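Local coordinates for glycerol kinase, putative (Plasmodium falciparum, PDB 2W40), which probably catalyses the ATP-dependent phosphorylation of glycerol to sn-glycerol 3-phosphate, the single step of the glycerol kinase pathway of glycerol degradation, at residues V346-A351 with S378-A383; A389-E394 with S490-A495. One frame throughout, in Å; residues are numbered along the deposited sequence.

Contact 1 (V346-A351 with S378-A383); sequences VIFVPA and SHIVRA
Ile380 and Ala383, one helical turn apart, are the two residues of segment 378-383 that carry its packing against Val346 and Phe348. The site lies in the C-terminal domain of this FGGY kinase, a member of the actin-like ATPase superfamily: the first turns of a long helix rest on strand 347-349, which pairs antiparallel with strand 366-371. Strand and helix run at 50° to each other, their axes 7.4 Å apart at the closest.

Ile380 comes first along the helix. Its CG2 branch stands anti to the backbone N, on the side of its own carbonyl carbon, which turns the methyl, like the carbonyl oxygen, to the CD1-CE1 edge of Phe348. Ile380 CG2 lies 3.9 Å from Phe348 CE1, while Ile380 O sits near the ring plane at the edge, 3.7 Å from Phe348 CD1. Phe348 in turn has CG anti to its backbone N (chi1 -161°), which lays the ring along the helix flank. The second subunit closes in here too, with its Met371 packing on Phe348 and its Trp320 on Ile380.

Two residues on, Arg382 forms a salt bridge with Glu386 and donates to the carbonyl of Cys340.

Ala383 then brings the backbones closest, its CA 5.2 Å from that of Phe348. Its single methyl fits against Phe348 and against Val346, just before the strand: Ala383 CB is 3.7 Å from Phe348 CB and 3.8 Å from Val346 CG1. No direct hydrogen bond links the two segments. A water does so instead, accepting from Phe348 N at 2.8 Å and lying an equal 2.8 Å from Ala383 O.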
ATOM      1  N   VAL C 346      -8.220   7.828   0.086  1.00 11.60           N
ATOM      2  CA  VAL C 346      -7.403   6.698   0.577  1.00 10.41           C
ATOM      3  C   VAL C 346      -7.444   6.655   2.109  1.00 10.28           C
ATOM      4  O   VAL C 346      -7.344   7.719   2.785  1.00  9.94           O
ATOM      5  CB  VAL C 346      -5.933   6.766   0.080  1.00 10.42           C
ATOM      6  CG1 VAL C 346      -5.001   5.672   0.740  1.00  9.83           C
ATOM      7  CG2 VAL C 346      -5.951   6.633  -1.508  1.00 13.76           C
ATOM      8  N   ILE C 347      -7.560   5.446   2.672  1.00  8.44           N
ATOM      9  CA  ILE C 347      -7.486   5.236   4.081  1.00  9.34           C
ATOM     10  C   ILE C 347      -6.455   4.193   4.301  1.00  8.44           C
ATOM     11  O   ILE C 347      -6.412   3.160   3.603  1.00  9.00           O
ATOM     12  CB  ILE C 347      -8.853   4.815   4.716  1.00  9.55           C
ATOM     13  CG1 ILE C 347      -9.894   5.877   4.439  1.00 12.13           C
ATOM     14  CG2 ILE C 347      -8.707   4.409   6.183  1.00 10.41           C
ATOM     15  CD1 ILE C 347     -11.222   5.518   4.645  1.00 16.15           C
ATOM     16  N   PHE C 348      -5.694   4.406   5.330  1.00  8.25           N
ATOM     17  CA  PHE C 348      -4.590   3.478   5.739  1.00  8.52           C
ATOM     18  C   PHE C 348      -4.860   3.088   7.180  1.00 10.52           C
ATOM     19  O   PHE C 348      -4.726   3.932   8.064  1.00 10.44           O
ATOM     20  CB  PHE C 348      -3.225   4.179   5.599  1.00 10.13           C
ATOM     21  CG  PHE C 348      -2.004   3.267   5.549  1.00  7.02           C
ATOM     22  CD1 PHE C 348      -0.925   3.646   4.811  1.00 10.44           C
ATOM     23  CD2 PHE C 348      -1.890   2.119   6.272  1.00 12.69           C
ATOM     24  CE1 PHE C 348       0.201   2.902   4.795  1.00 11.81           C
ATOM     25  CE2 PHE C 348      -0.794   1.317   6.182  1.00 13.31           C
ATOM     26  CZ  PHE C 348       0.288   1.736   5.458  1.00 11.18           C
ATOM     27  N   VAL C 349      -5.222   1.825   7.403  1.00  9.42           N
ATOM     28  CA  VAL C 349      -5.458   1.364   8.749  1.00 10.91           C
ATOM     29  C   VAL C 349      -4.108   0.850   9.238  1.00 11.86           C
ATOM     30  O   VAL C 349      -3.711  -0.201   8.807  1.00 13.20           O
ATOM     31  CB  VAL C 349      -6.575   0.288   8.848  1.00 11.37           C
ATOM     32  CG1 VAL C 349      -6.723  -0.229  10.273  1.00 11.70           C
ATOM     33  CG2 VAL C 349      -7.881   0.782   8.256  1.00 11.80           C
ATOM     34  N   PRO C 350      -3.364   1.649  10.062  1.00 13.78           N
ATOM     35  CA  PRO C 350      -1.944   1.365  10.367  1.00 15.18           C
ATOM     36  C   PRO C 350      -1.922   0.319  11.535  1.00 15.71           C
ATOM     37  O   PRO C 350      -2.088   0.686  12.776  1.00 20.34           O
ATOM     38  CB  PRO C 350      -1.380   2.744  10.839  1.00 16.28           C
ATOM     39  CG  PRO C 350      -2.508   3.743  10.655  1.00 16.37           C
ATOM     40  CD  PRO C 350      -3.779   2.875  10.734  1.00 14.12           C
ATOM     41  N   ALA C 351      -1.928  -0.928  11.140  1.00 12.50           N
ATOM     42  CA  ALA C 351      -2.192  -2.096  12.083  1.00 10.64           C
ATOM     43  C   ALA C 351      -1.095  -3.139  11.843  1.00  9.20           C
ATOM     44  O   ALA C 351      -1.347  -4.314  11.864  1.00 11.39           O
ATOM     45  CB  ALA C 351      -3.588  -2.693  11.980  1.00 11.90           C
ATOM     46  N   SER C 378       2.706  10.358  -1.648  1.00 15.76           N
ATOM     47  CA  SER C 378       2.268  11.432  -0.752  1.00 16.19           C
ATOM     48  C   SER C 378       0.911  11.137  -0.113  1.00 14.85           C
ATOM     49  O   SER C 378       0.724  11.343   1.075  1.00 13.70           O
ATOM     50  CB  SER C 378       2.223  12.780  -1.495  1.00 19.57           C
ATOM     51  OG  SER C 378       1.058  12.846  -2.390  1.00 23.06           O
ATOM     52  N   HIS C 379      -0.059  10.674  -0.891  1.00 13.47           N
ATOM     53  CA  HIS C 379      -1.372  10.401  -0.360  1.00 11.34           C
ATOM     54  C   HIS C 379      -1.359   9.228   0.610  1.00  9.33           C
ATOM     55  O   HIS C 379      -2.085   9.212   1.611  1.00  8.49           O
ATOM     56  CB  HIS C 379      -2.380  10.073  -1.482  1.00 11.55           C
ATOM     57  CG  HIS C 379      -2.459  11.076  -2.576  1.00 14.08           C
ATOM     58  ND1 HIS C 379      -3.112  12.295  -2.458  1.00 23.42           N
ATOM     59  CD2 HIS C 379      -2.086  10.982  -3.860  1.00 11.54           C
ATOM     60  CE1 HIS C 379      -3.101  12.915  -3.633  1.00 19.95           C
ATOM     61  NE2 HIS C 379      -2.477  12.137  -4.495  1.00 20.83           N
ATOM     62  N   ILE C 380      -0.524   8.237   0.323  1.00 10.07           N
ATOM     63  CA  ILE C 380      -0.376   7.050   1.213  1.00 11.45           C
ATOM     64  C   ILE C 380       0.236   7.453   2.544  1.00  9.60           C
ATOM     65  O   ILE C 380      -0.199   7.026   3.589  1.00 11.37           O
ATOM     66  CB  ILE C 380       0.414   5.924   0.498  1.00 11.83           C
ATOM     67  CG1 ILE C 380      -0.368   5.502  -0.796  1.00 13.37           C
ATOM     68  CG2 ILE C 380       0.821   4.807   1.472  1.00 10.60           C
ATOM     69  CD1 ILE C 380       0.439   4.539  -1.782  1.00 14.19           C
ATOM     70  N   VAL C 381       1.298   8.257   2.459  1.00  9.22           N
ATOM     71  CA  VAL C 381       1.928   8.845   3.661  1.00  8.47           C
ATOM     72  C   VAL C 381       0.931   9.628   4.515  1.00  8.58           C
ATOM     73  O   VAL C 381       0.796   9.365   5.736  1.00  9.08           O
ATOM     74  CB  VAL C 381       3.185   9.703   3.240  1.00  9.99           C
ATOM     75  CG1 VAL C 381       3.735  10.490   4.480  1.00 11.64           C
ATOM     76  CG2 VAL C 381       4.196   8.792   2.632  1.00 10.13           C
ATOM     77  N   ARG C 382       0.197  10.540   3.889  1.00  9.92           N
ATOM     78  CA  ARG C 382      -0.834  11.328   4.590  1.00  8.07           C
ATOM     79  C   ARG C 382      -1.866  10.437   5.233  1.00  7.75           C
ATOM     80  O   ARG C 382      -2.278  10.697   6.339  1.00  7.35           O
ATOM     81  CB  ARG C 382      -1.476  12.368   3.634  1.00  9.34           C
ATOM     82  CG  ARG C 382      -2.506  13.180   4.326  1.00 10.33           C
ATOM     83  CD  ARG C 382      -3.168  14.243   3.489  1.00 11.78           C
ATOM     84  NE  ARG C 382      -4.212  14.730   4.348  1.00 16.21           N
ATOM     85  CZ  ARG C 382      -4.263  15.885   4.984  1.00 13.41           C
ATOM     86  NH1 ARG C 382      -3.415  16.884   4.700  1.00 14.56           N
ATOM     87  NH2 ARG C 382      -5.227  16.056   5.856  1.00 15.19           N
ATOM     88  N   ALA C 383      -2.239   9.355   4.546  1.00  6.34           N
ATOM     89  CA  ALA C 383      -3.348   8.513   5.032  1.00  6.48           C
ATOM     90  C   ALA C 383      -2.829   7.815   6.339  1.00  6.69           C
ATOM     91  O   ALA C 383      -3.546   7.593   7.299  1.00  8.53           O
ATOM     92  CB  ALA C 383      -3.774   7.420   3.917  1.00  8.16           C
TER
HETATM   93  O   HOH W   1      -6.157   6.624   7.021  1.00 10.08           O

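Contact 2 (A389-E394 with S490-A495); sequences AFQLNE and SEWNKA. With EDO (1,2-ethanediol), chain B.
Glu394 OE2 is held by three partners: the indole NE1 of Trp492, a water and, through a salt bridge, Arg359 NH2. Trp492 NE1 donates to Glu394 OE2 over 2.9 Å with an N-H...O angle of 153°; the oxygen lies in the indole plane, yet the N-H meets Glu394 OE2 from above the carboxylate plane, 45° out of it. The water, 2.7 Å from Glu394 OE2, also donates to Asn493 OD1.

Trp492 reaches this oxygen because its CG is anti to the backbone N, which sends the indole across to helix 389-394. There it slides past Phe390 in the opposite direction, the two rings nearly parallel but barely overlapping. Each lays its CB over the other's face: Phe390 CB is 3.4 Å from the centroid of the indole five-membered ring, Trp492 CB 3.8 Å from the phenyl centroid. Farther along the indole, Gln391 CG lies 3.8 Å from Trp492 CZ2. O1 of a 1,2-ethanediol, probably from crystallisation, sits at the Phe390 ring edge.

The segments run almost perpendicular, at 92°: a buried helix-helix crossing that packs the chain's last helix, 482-500, against the long helix 377-403 in the C-terminal half of the FGGY kinase fold.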
ATOM      1  N   ALA C 389      -4.434   9.953  13.950  1.00  8.23           N
ATOM      2  CA  ALA C 389      -5.517  10.773  14.483  1.00  8.45           C
ATOM      3  C   ALA C 389      -6.801  10.055  14.705  1.00  6.94           C
ATOM      4  O   ALA C 389      -7.388  10.144  15.790  1.00  9.20           O
ATOM      5  CB  ALA C 389      -5.696  12.053  13.630  1.00  8.21           C
ATOM      6  N   PHE C 390      -7.207   9.259  13.689  1.00  5.81           N
ATOM      7  CA  PHE C 390      -8.421   8.460  13.880  1.00  6.97           C
ATOM      8  C   PHE C 390      -8.362   7.480  15.048  1.00  7.33           C
ATOM      9  O   PHE C 390      -9.355   7.293  15.752  1.00  8.20           O
ATOM     10  CB  PHE C 390      -8.741   7.724  12.581  1.00  8.29           C
ATOM     11  CG  PHE C 390      -9.279   8.612  11.482  1.00  8.46           C
ATOM     12  CD1 PHE C 390     -10.466   9.374  11.640  1.00 10.44           C
ATOM     13  CD2 PHE C 390      -8.590   8.714  10.277  1.00 10.04           C
ATOM     14  CE1 PHE C 390     -10.931  10.175  10.571  1.00  8.73           C
ATOM     15  CE2 PHE C 390      -9.066   9.497   9.253  1.00 11.27           C
ATOM     16  CZ  PHE C 390     -10.208  10.260   9.431  1.00  9.79           C
ATOM     17  N   GLN C 391      -7.202   6.855  15.219  1.00  6.44           N
ATOM     18  CA  GLN C 391      -7.039   5.962  16.362  1.00  7.00           C
ATOM     19  C   GLN C 391      -7.087   6.735  17.717  1.00  7.49           C
ATOM     20  O   GLN C 391      -7.697   6.271  18.713  1.00 10.37           O
ATOM     21  CB  GLN C 391      -5.697   5.205  16.209  1.00  7.73           C
ATOM     22  CG  GLN C 391      -5.732   4.047  15.181  1.00 12.04           C
ATOM     23  CD  GLN C 391      -4.392   3.413  15.106  1.00  9.20           C
ATOM     24  OE1 GLN C 391      -4.135   2.450  15.787  1.00 13.46           O
ATOM     25  NE2 GLN C 391      -3.477   4.007  14.304  1.00 11.56           N
ATOM     26  N   LEU C 392      -6.439   7.904  17.729  1.00  8.69           N
ATOM     27  CA  LEU C 392      -6.429   8.715  18.921  1.00  8.95           C
ATOM     28  C   LEU C 392      -7.842   9.134  19.294  1.00  8.29           C
ATOM     29  O   LEU C 392      -8.216   9.167  20.456  1.00  9.66           O
ATOM     30  CB  LEU C 392      -5.471   9.881  18.700  1.00  9.55           C
ATOM     31  CG  LEU C 392      -5.238  10.657  19.997  1.00 10.23           C
ATOM     32  CD1 LEU C 392      -4.633   9.815  21.162  1.00 10.04           C
ATOM     33  CD2 LEU C 392      -4.448  11.936  19.702  1.00 12.42           C
ATOM     34  N   ASN C 393      -8.665   9.452  18.290  1.00  8.67           N
ATOM     35  CA  ASN C 393     -10.051   9.835  18.532  1.00  8.95           C
ATOM     36  C   ASN C 393     -10.848   8.735  19.221  1.00  8.87           C
ATOM     37  O   ASN C 393     -11.619   8.975  20.147  1.00 11.61           O
ATOM     38  CB  ASN C 393     -10.697  10.178  17.215  1.00 10.29           C
ATOM     39  CG  ASN C 393     -12.130  10.611  17.395  1.00 10.98           C
ATOM     40  OD1 ASN C 393     -12.439  11.449  18.259  1.00 14.21           O
ATOM     41  ND2 ASN C 393     -13.031  10.105  16.502  1.00 14.06           N
ATOM     42  N   GLU C 394     -10.599   7.504  18.766  1.00 10.04           N
ATOM     43  CA  GLU C 394     -11.223   6.360  19.448  1.00 11.30           C
ATOM     44  C   GLU C 394     -10.841   6.222  20.954  1.00 10.51           C
ATOM     45  O   GLU C 394     -11.680   5.951  21.830  1.00 10.33           O
ATOM     46  CB  GLU C 394     -10.960   5.032  18.705  1.00 12.23           C
ATOM     47  CG  GLU C 394     -11.512   5.061  17.320  1.00 12.00           C
ATOM     48  CD  GLU C 394     -11.547   3.693  16.622  1.00 15.24           C
ATOM     49  OE1 GLU C 394     -11.213   2.643  17.238  1.00 16.93           O
ATOM     50  OE2 GLU C 394     -11.953   3.674  15.399  1.00 17.73           O
ATOM     51  N   SER C 490     -16.698   8.384   9.727  1.00 15.05           N
ATOM     52  CA  SER C 490     -17.439   7.252   9.048  1.00 16.36           C
ATOM     53  C   SER C 490     -16.580   6.504   8.002  1.00 15.67           C
ATOM     54  O   SER C 490     -16.624   5.245   7.891  1.00 15.92           O
ATOM     55  CB  SER C 490     -18.747   7.808   8.436  1.00 18.16           C
ATOM     56  OG  SER C 490     -19.239   6.840   7.497  1.00 24.51           O
ATOM     57  N   GLU C 491     -15.809   7.234   7.204  1.00 15.77           N
ATOM     58  CA  GLU C 491     -14.947   6.679   6.250  1.00 16.20           C
ATOM     59  C   GLU C 491     -13.905   5.780   6.939  1.00 14.45           C
ATOM     60  O   GLU C 491     -13.626   4.675   6.468  1.00 14.97           O
ATOM     61  CB  GLU C 491     -14.239   7.694   5.392  1.00 17.31           C
ATOM     62  CG  GLU C 491     -15.246   8.369   4.452  1.00 21.09           C
ATOM     63  CD  GLU C 491     -14.822   9.718   3.856  1.00 24.34           C
ATOM     64  OE1 GLU C 491     -13.728  10.365   4.151  1.00 28.87           O
ATOM     65  OE2 GLU C 491     -15.687  10.164   3.047  1.00 35.13           O
ATOM     66  N   TRP C 492     -13.287   6.296   8.011  1.00 12.84           N
ATOM     67  CA  TRP C 492     -12.351   5.520   8.778  1.00 11.54           C
ATOM     68  C   TRP C 492     -12.970   4.239   9.326  1.00 10.89           C
ATOM     69  O   TRP C 492     -12.475   3.092   9.201  1.00 11.29           O
ATOM     70  CB  TRP C 492     -11.882   6.377   9.909  1.00 10.66           C
ATOM     71  CG  TRP C 492     -11.130   5.618  10.973  1.00  9.95           C
ATOM     72  CD1 TRP C 492     -11.622   5.257  12.195  1.00  9.30           C
ATOM     73  CD2 TRP C 492      -9.812   5.049  10.893  1.00 11.02           C
ATOM     74  NE1 TRP C 492     -10.714   4.508  12.869  1.00  9.72           N
ATOM     75  CE2 TRP C 492      -9.570   4.435  12.126  1.00  8.92           C
ATOM     76  CE3 TRP C 492      -8.795   5.109   9.965  1.00 11.32           C
ATOM     77  CZ2 TRP C 492      -8.380   3.773  12.429  1.00 10.11           C
ATOM     78  CZ3 TRP C 492      -7.590   4.469  10.277  1.00  9.55           C
ATOM     79  CH2 TRP C 492      -7.396   3.859  11.509  1.00 10.31           C
ATOM     80  N   ASN C 493     -14.133   4.444   9.887  1.00 11.17           N
ATOM     81  CA  ASN C 493     -14.871   3.311  10.537  1.00 12.34           C
ATOM     82  C   ASN C 493     -15.192   2.195   9.556  1.00 13.20           C
ATOM     83  O   ASN C 493     -15.032   1.027   9.862  1.00 14.56           O
ATOM     84  CB  ASN C 493     -16.170   3.791  11.151  1.00 13.32           C
ATOM     85  CG  ASN C 493     -16.011   4.481  12.461  1.00 14.47           C
ATOM     86  OD1 ASN C 493     -14.977   4.343  13.139  1.00 19.06           O
ATOM     87  ND2 ASN C 493     -17.066   5.288  12.843  1.00 20.49           N
ATOM     88  N   LYS C 494     -15.537   2.541   8.336  1.00 13.62           N
ATOM     89  CA  LYS C 494     -15.858   1.519   7.324  1.00 15.26           C
ATOM     90  C   LYS C 494     -14.596   0.792   6.895  1.00 13.62           C
ATOM     91  O   LYS C 494     -14.597  -0.413   6.713  1.00 13.66           O
ATOM     92  CB  LYS C 494     -16.533   2.158   6.152  1.00 17.77           C
ATOM     93  CG  LYS C 494     -17.900   2.634   6.506  1.00 19.46           C
ATOM     94  CD  LYS C 494     -18.741   2.965   5.349  1.00 23.42           C
ATOM     95  CE  LYS C 494     -17.990   3.203   4.017  1.00 30.92           C
ATOM     96  NZ  LYS C 494     -17.446   4.628   3.822  1.00 35.95           N
ATOM     97  N   ALA C 495     -13.465   1.505   6.750  1.00 12.12           N
ATOM     98  CA  ALA C 495     -12.152   0.881   6.443  1.00 11.49           C
ATOM     99  C   ALA C 495     -11.712  -0.014   7.588  1.00 10.04           C
ATOM    100  O   ALA C 495     -11.320  -1.139   7.364  1.00 12.06           O
ATOM    101  CB  ALA C 495     -11.140   1.997   6.271  1.00 10.96           C
TER
HETATM  102  C1  EDO B1515     -10.377  10.596   5.642  1.00 25.07           C
HETATM  103  O1  EDO B1515      -9.744  11.795   6.151  1.00 19.68           O
HETATM  104  C2  EDO B1515     -10.048  10.451   4.140  1.00 26.91           C
HETATM  105  O2  EDO B1515     -10.610  11.558   3.368  1.00 32.51           O
HETATM  106  O   HOH W   2     -13.703   5.661  14.924  1.00 16.71           O

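Overall arrangement
Helix 377-403 serves both contacts: its first turns pack on strand 347-349 in contact 1, and a segment farther along meets the C-terminal helix 482-500 in contact 2. Strand 347-349 has the start of helix 377-403 on one side and helix 482-500 on the other. Ile347, pointing away from segment 378-383, packs on Glu491, Trp492 and Ala495, and Phe348 O comes within 3.7 Å of Trp492 CZ3. Both sites are largely buried, but their chemistry differs. Contact 1 is a small apolar fit with one water between main-chain atoms. Contact 2 combines aromatic packing with a charged carboxylate network, and it reaches the surface at Asn493, which is exposed.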